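Side-chain contacts in unknown protein (Galdieria sulphuraria, PDB 2NYI), which is of unknown function but carries tandem ACT domains, a fold that in many relatives binds small regulatory ligands such as amino acids: residues F6-A11 against K59-A64; T126-A131 against G135-R140. All blocks are in the same frame, centred on the assembly; numbering follows the deposited sequence.

Contact 1: residues F6-A11 against K59-A64; sequences FVVSVA and KLIQSA
Phe6 and Val8 of an extended strand face one turn of a helix; strand and helix lie one side-chain layer apart, their nearest CA atoms, those of Val8 and Gln62, being 8.3 Å from each other. Side chains alone span that distance, and a single residue, Ile61, carries the helix side of the contact. Its two branches divide the work. With CG1 anti to the carbonyl carbon (chi1 -64°), the longer branch runs out to Phe6, where Ile61 CD1 lies 3.6 Å from Phe6 CD2 and also touches Phe6 CG at 3.8 Å. The methyl approaches the ring obliquely. The shorter branch serves the next residue but one on the strand: Ile61 CG2 meets Val8 CG2 at 3.8 Å, methyl against methyl. Alternation along the strand explains the spacing, since Phe6 and Val8 point to the helix whereas Val7 between them turns to the other face.

No hydrogen bond crosses between the segments; the contact is apolar and all three touching residues are buried. Around it, Arg78 makes a cation-pi contact with Phe6, while Phe22 of helix 18-28 packs on Val8. On the helix, Gln62 binds strand 73-78 through Thr76 and the carbonyl of Ile74, so that a polar grip on the neighbouring strand accompanies the apolar one. A helix that sets one isoleucine over alternate residues of an inner strand illustrates the layered core of the ACT domain, a ferredoxin-like βαββαβ fold in which two helices cover one face of a four-stranded antiparallel sheet.

Contact 2: residues T126-A131 against G135-R140; sequences TETLPA and GFTLFR
Glu127 and Arg140, on the two arms (126-130 and 137-140) of an antiparallel beta hairpin, are joined by a salt bridge and by backbone bonds in both directions. Their side chains lie side by side, pointing the same way, and Arg140 NH1 reaches Glu127 OE2 at 2.8 Å. The carboxylate meets the guanidinium at its edge, but the two planes are turned 63° apart and the hydrogen bond within the salt bridge is weak, its N-H...O angle being 126°. A long, weak ion pair links Arg140 to Glu99 as well.

The backbone repeats this reciprocal pairing at Leu129 and Leu138, and a single bond, Ala131 N to Phe136 O (2.9 Å), follows toward the turn. Thr128 facing Phe139 and Pro130 facing Thr137 are the non-hydrogen-bonded pairs.

Leu129 CD1 rests over one face of the Arg140 guanidinium, 3.5 Å from NH1 and offset toward its rim, so that one face meets a methyl while the edge meets the carboxylate. Across the other face of the hairpin, Thr137 CG2 packs 3.7 Å from Thr128 CB. Phe139 CE1 touches Thr126 CB at 3.8 Å as the side chains cross.

Phe139 also packs on Ile106 and Val107 of helix 106-116, and Leu138 on strand 91-99. Along its outer edge, strand 120-130 pairs antiparallel with the second subunit, where Ser36 OG of that subunit is hydrogen-bonded to Thr126 OG1 and its Glu34 backbone O to Thr128 OG1.

Overall arrangement
Contact 1 closes before contact 2 opens along the chain, and the two lie on opposite sides of its centre, with centres 37 Å apart and nearest atoms about 18 Å apart. They belong to different four-stranded antiparallel sheets that share the strand order 2-3-1-4, as expected of tandem ACT domains. Contact 1 joins an inner strand of the first sheet to a helix, whereas contact 2 joins an edge strand of the second to its hairpin partner. Both touch the second subunit. Together they illustrate how a repeated fold can combine buried layers with edges used for assembly: the second sheet runs on across the interface.

Contact 1: residues F6-A11 against K59-A64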
loop_
_atom_site.group_PDB
_atom_site.type_symbol
_atom_site.label_atom_id
_atom_site.label_comp_id
_atom_site.label_asym_id
_atom_site.label_seq_id
_atom_site.Cartn_x
_atom_site.Cartn_y
_atom_site.Cartn_z
ATOM N N PHE A 6 10.847 15.184 -0.975
ATOM C CA PHE A 6 9.437 15.539 -0.858
ATOM C C PHE A 6 8.630 14.250 -0.715
ATOM O O PHE A 6 9.036 13.202 -1.229
ATOM C CB PHE A 6 8.965 16.309 -2.103
ATOM C CG PHE A 6 9.696 17.607 -2.315
ATOM C CD1 PHE A 6 9.240 18.773 -1.736
ATOM C CD2 PHE A 6 10.890 17.632 -3.051
ATOM C CE1 PHE A 6 9.950 19.990 -1.913
ATOM C CE2 PHE A 6 11.598 18.834 -3.231
ATOM C CZ PHE A 6 11.121 20.004 -2.670
ATOM N N VAL A 7 7.512 14.328 0.002
ATOM C CA VAL A 7 6.590 13.201 0.148
ATOM C C VAL A 7 5.350 13.536 -0.653
ATOM O O VAL A 7 4.743 14.601 -0.480
ATOM C CB VAL A 7 6.203 12.921 1.620
ATOM C CG1 VAL A 7 5.527 11.557 1.733
ATOM C CG2 VAL A 7 7.448 12.977 2.515
ATOM N N VAL A 8 5.010 12.627 -1.558
ATOM C CA VAL A 8 3.898 12.784 -2.473
ATOM C C VAL A 8 2.894 11.654 -2.225
ATOM O O VAL A 8 3.294 10.488 -2.117
ATOM C CB VAL A 8 4.410 12.707 -3.955
ATOM C CG1 VAL A 8 3.249 12.727 -4.947
ATOM C CG2 VAL A 8 5.386 13.837 -4.235
ATOM N N SER A 9 1.619 12.013 -2.099
ATOM C CA SER A 9 0.521 11.042 -2.005
ATOM C C SER A 9 -0.389 11.209 -3.208
ATOM O O SER A 9 -0.709 12.341 -3.594
ATOM C CB SER A 9 -0.296 11.280 -0.723
ATOM O OG SER A 9 0.403 10.797 0.420
ATOM N N VAL A 10 -0.807 10.089 -3.794
ATOM C CA VAL A 10 -1.690 10.087 -4.962
ATOM C C VAL A 10 -2.809 9.097 -4.655
ATOM O O VAL A 10 -2.540 7.953 -4.233
ATOM C CB VAL A 10 -0.928 9.619 -6.236
ATOM C CG1 VAL A 10 -1.869 9.533 -7.481
ATOM C CG2 VAL A 10 0.287 10.504 -6.519
ATOM N N ALA A 11 -4.045 9.509 -4.891
ATOM C CA ALA A 11 -5.180 8.604 -4.758
ATOM C C ALA A 11 -6.224 8.899 -5.824
ATOM O O ALA A 11 -6.461 10.065 -6.188
ATOM C CB ALA A 11 -5.803 8.746 -3.356
ATOM N N LYS A 59 6.316 22.766 -5.674
ATOM C CA LYS A 59 5.321 23.291 -6.608
ATOM C C LYS A 59 5.455 22.664 -7.994
ATOM O O LYS A 59 4.436 22.384 -8.633
ATOM C CB LYS A 59 5.401 24.835 -6.725
ATOM C CG LYS A 59 4.720 25.608 -5.586
ATOM C CD LYS A 59 5.060 27.128 -5.628
ATOM C CE LYS A 59 4.092 27.969 -4.792
ATOM N NZ LYS A 59 3.673 27.287 -3.535
ATOM N N LEU A 60 6.691 22.449 -8.461
ATOM C CA LEU A 60 6.920 21.848 -9.778
ATOM C C LEU A 60 6.406 20.408 -9.815
ATOM O O LEU A 60 5.767 19.989 -10.783
ATOM C CB LEU A 60 8.405 21.875 -10.169
ATOM C CG LEU A 60 8.820 21.319 -11.541
ATOM C CD1 LEU A 60 8.069 22.032 -12.677
ATOM C CD2 LEU A 60 10.342 21.404 -11.763
ATOM N N ILE A 61 6.685 19.665 -8.749
ATOM C CA ILE A 61 6.235 18.265 -8.637
ATOM C C ILE A 61 4.705 18.227 -8.681
ATOM O O ILE A 61 4.107 17.494 -9.488
ATOM C CB ILE A 61 6.763 17.596 -7.347
ATOM C CG1 ILE A 61 8.298 17.505 -7.379
ATOM C CG2 ILE A 61 6.120 16.178 -7.153
ATOM C CD1 ILE A 61 8.927 17.342 -6.000
ATOM N N GLN A 62 4.080 19.054 -7.847
ATOM C CA GLN A 62 2.624 19.065 -7.739
ATOM C C GLN A 62 1.960 19.417 -9.067
ATOM O O GLN A 62 1.006 18.746 -9.499
ATOM C CB GLN A 62 2.175 20.047 -6.648
ATOM C CG GLN A 62 0.653 20.150 -6.479
ATOM C CD GLN A 62 0.047 18.943 -5.800
ATOM O OE1 GLN A 62 0.718 18.230 -5.041
ATOM N NE2 GLN A 62 -1.242 18.711 -6.065
ATOM N N SER A 63 2.460 20.471 -9.716
ATOM C CA SER A 63 1.944 20.873 -11.008
ATOM C C SER A 63 2.116 19.812 -12.075
ATOM O O SER A 63 1.168 19.554 -12.827
ATOM C CB SER A 63 2.584 22.199 -11.441
ATOM O OG SER A 63 2.014 23.223 -10.654
ATOM N N ALA A 64 3.312 19.220 -12.159
ATOM C CA ALA A 64 3.625 18.202 -13.168
ATOM C C ALA A 64 2.686 17.003 -13.029
ATOM O O ALA A 64 2.188 16.455 -14.029
ATOM C CB ALA A 64 5.081 17.745 -13.039
#

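Contact 2: residues T126-A131 against G135-R140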
loop_
_atom_site.group_PDB
_atom_site.type_symbol
_atom_site.label_atom_id
_atom_site.label_comp_id
_atom_site.label_asym_id
_atom_site.label_seq_id
_atom_site.Cartn_x
_atom_site.Cartn_y
_atom_site.Cartn_z
ATOM N N THR A 126 -5.256 -7.149 4.922
ATOM C CA THR A 126 -6.201 -8.148 5.400
ATOM C C THR A 126 -6.985 -8.670 4.192
ATOM O O THR A 126 -7.140 -7.970 3.162
ATOM C CB THR A 126 -7.196 -7.614 6.507
ATOM O OG1 THR A 126 -8.163 -6.756 5.911
ATOM C CG2 THR A 126 -6.473 -6.828 7.623
ATOM N N GLU A 127 -7.449 -9.900 4.323
ATOM C CA GLU A 127 -8.305 -10.524 3.310
ATOM C C GLU A 127 -9.300 -11.420 3.993
ATOM O O GLU A 127 -9.064 -11.882 5.120
ATOM C CB GLU A 127 -7.489 -11.321 2.286
ATOM C CG GLU A 127 -6.671 -12.445 2.843
ATOM C CD GLU A 127 -5.968 -13.265 1.758
ATOM O OE1 GLU A 127 -6.319 -13.126 0.562
ATOM O OE2 GLU A 127 -5.057 -14.038 2.117
ATOM N N THR A 128 -10.418 -11.652 3.316
ATOM C CA THR A 128 -11.391 -12.660 3.737
ATOM C C THR A 128 -11.629 -13.619 2.577
ATOM O O THR A 128 -11.696 -13.201 1.415
ATOM C CB THR A 128 -12.722 -12.025 4.177
ATOM O OG1 THR A 128 -13.145 -11.079 3.188
ATOM C CG2 THR A 128 -12.556 -11.317 5.513
ATOM N N LEU A 129 -11.733 -14.905 2.906
ATOM C CA LEU A 129 -11.878 -15.955 1.914
ATOM C C LEU A 129 -13.042 -16.853 2.355
ATOM O O LEU A 129 -12.900 -17.644 3.295
ATOM C CB LEU A 129 -10.562 -16.741 1.814
ATOM C CG LEU A 129 -9.324 -15.846 1.660
ATOM C CD1 LEU A 129 -8.093 -16.417 2.346
ATOM C CD2 LEU A 129 -9.046 -15.484 0.190
ATOM N N PRO A 130 -14.212 -16.689 1.725
ATOM C CA PRO A 130 -15.338 -17.563 2.078
ATOM C C PRO A 130 -14.999 -19.007 1.750
ATOM O O PRO A 130 -14.372 -19.268 0.721
ATOM C CB PRO A 130 -16.470 -17.070 1.170
ATOM C CG PRO A 130 -16.070 -15.704 0.735
ATOM C CD PRO A 130 -14.573 -15.714 0.677
ATOM N N ALA A 131 -15.391 -19.931 2.633
ATOM C CA ALA A 131 -15.247 -21.372 2.400
ATOM C C ALA A 131 -16.106 -21.815 1.204
ATOM O O ALA A 131 -17.009 -21.077 0.795
ATOM C CB ALA A 131 -15.642 -22.147 3.663
ATOM N N GLY A 135 -21.506 -20.611 5.763
ATOM C CA GLY A 135 -21.364 -20.357 7.195
ATOM C C GLY A 135 -19.944 -20.227 7.714
ATOM O O GLY A 135 -19.719 -20.263 8.930
ATOM N N PHE A 136 -18.978 -20.082 6.808
ATOM C CA PHE A 136 -17.597 -19.882 7.220
ATOM C C PHE A 136 -16.815 -19.009 6.243
ATOM O O PHE A 136 -16.793 -19.247 5.028
ATOM C CB PHE A 136 -16.843 -21.200 7.497
ATOM C CG PHE A 136 -15.499 -20.984 8.167
ATOM C CD1 PHE A 136 -15.361 -21.111 9.560
ATOM C CD2 PHE A 136 -14.377 -20.639 7.411
ATOM C CE1 PHE A 136 -14.140 -20.905 10.173
ATOM C CE2 PHE A 136 -13.130 -20.415 8.032
ATOM C CZ PHE A 136 -13.020 -20.551 9.414
ATOM N N THR A 137 -16.183 -17.988 6.806
ATOM C CA THR A 137 -15.326 -17.091 6.042
ATOM C C THR A 137 -14.024 -16.982 6.809
ATOM O O THR A 137 -14.028 -16.711 8.018
ATOM C CB THR A 137 -15.982 -15.708 5.826
ATOM O OG1 THR A 137 -17.113 -15.853 4.955
ATOM C CG2 THR A 137 -15.004 -14.732 5.163
ATOM N N LEU A 138 -12.920 -17.265 6.122
ATOM C CA LEU A 138 -11.598 -17.189 6.738
ATOM C C LEU A 138 -11.105 -15.750 6.658
ATOM O O LEU A 138 -11.314 -15.077 5.654
ATOM C CB LEU A 138 -10.611 -18.134 6.057
ATOM C CG LEU A 138 -9.228 -18.239 6.739
ATOM C CD1 LEU A 138 -9.306 -18.956 8.105
ATOM C CD2 LEU A 138 -8.192 -18.911 5.834
ATOM N N PHE A 139 -10.496 -15.298 7.750
ATOM C CA PHE A 139 -9.901 -13.975 7.840
ATOM C C PHE A 139 -8.401 -14.174 7.956
ATOM O O PHE A 139 -7.949 -15.006 8.738
ATOM C CB PHE A 139 -10.443 -13.236 9.063
ATOM C CG PHE A 139 -9.659 -11.989 9.421
ATOM C CD1 PHE A 139 -9.917 -10.778 8.773
ATOM C CD2 PHE A 139 -8.663 -12.040 10.404
ATOM C CE1 PHE A 139 -9.179 -9.605 9.101
ATOM C CE2 PHE A 139 -7.942 -10.896 10.754
ATOM C CZ PHE A 139 -8.198 -9.672 10.095
ATOM N N ARG A 140 -7.628 -13.416 7.172
ATOM C CA ARG A 140 -6.173 -13.418 7.310
ATOM C C ARG A 140 -5.672 -11.990 7.391
ATOM O O ARG A 140 -6.155 -11.130 6.656
ATOM C CB ARG A 140 -5.518 -14.097 6.110
ATOM C CG ARG A 140 -5.655 -15.624 6.087
ATOM C CD ARG A 140 -4.484 -16.223 5.321
ATOM N NE ARG A 140 -4.812 -17.507 4.709
ATOM C CZ ARG A 140 -4.854 -17.732 3.397
ATOM N NH1 ARG A 140 -4.579 -16.759 2.533
ATOM N NH2 ARG A 140 -5.168 -18.939 2.949
#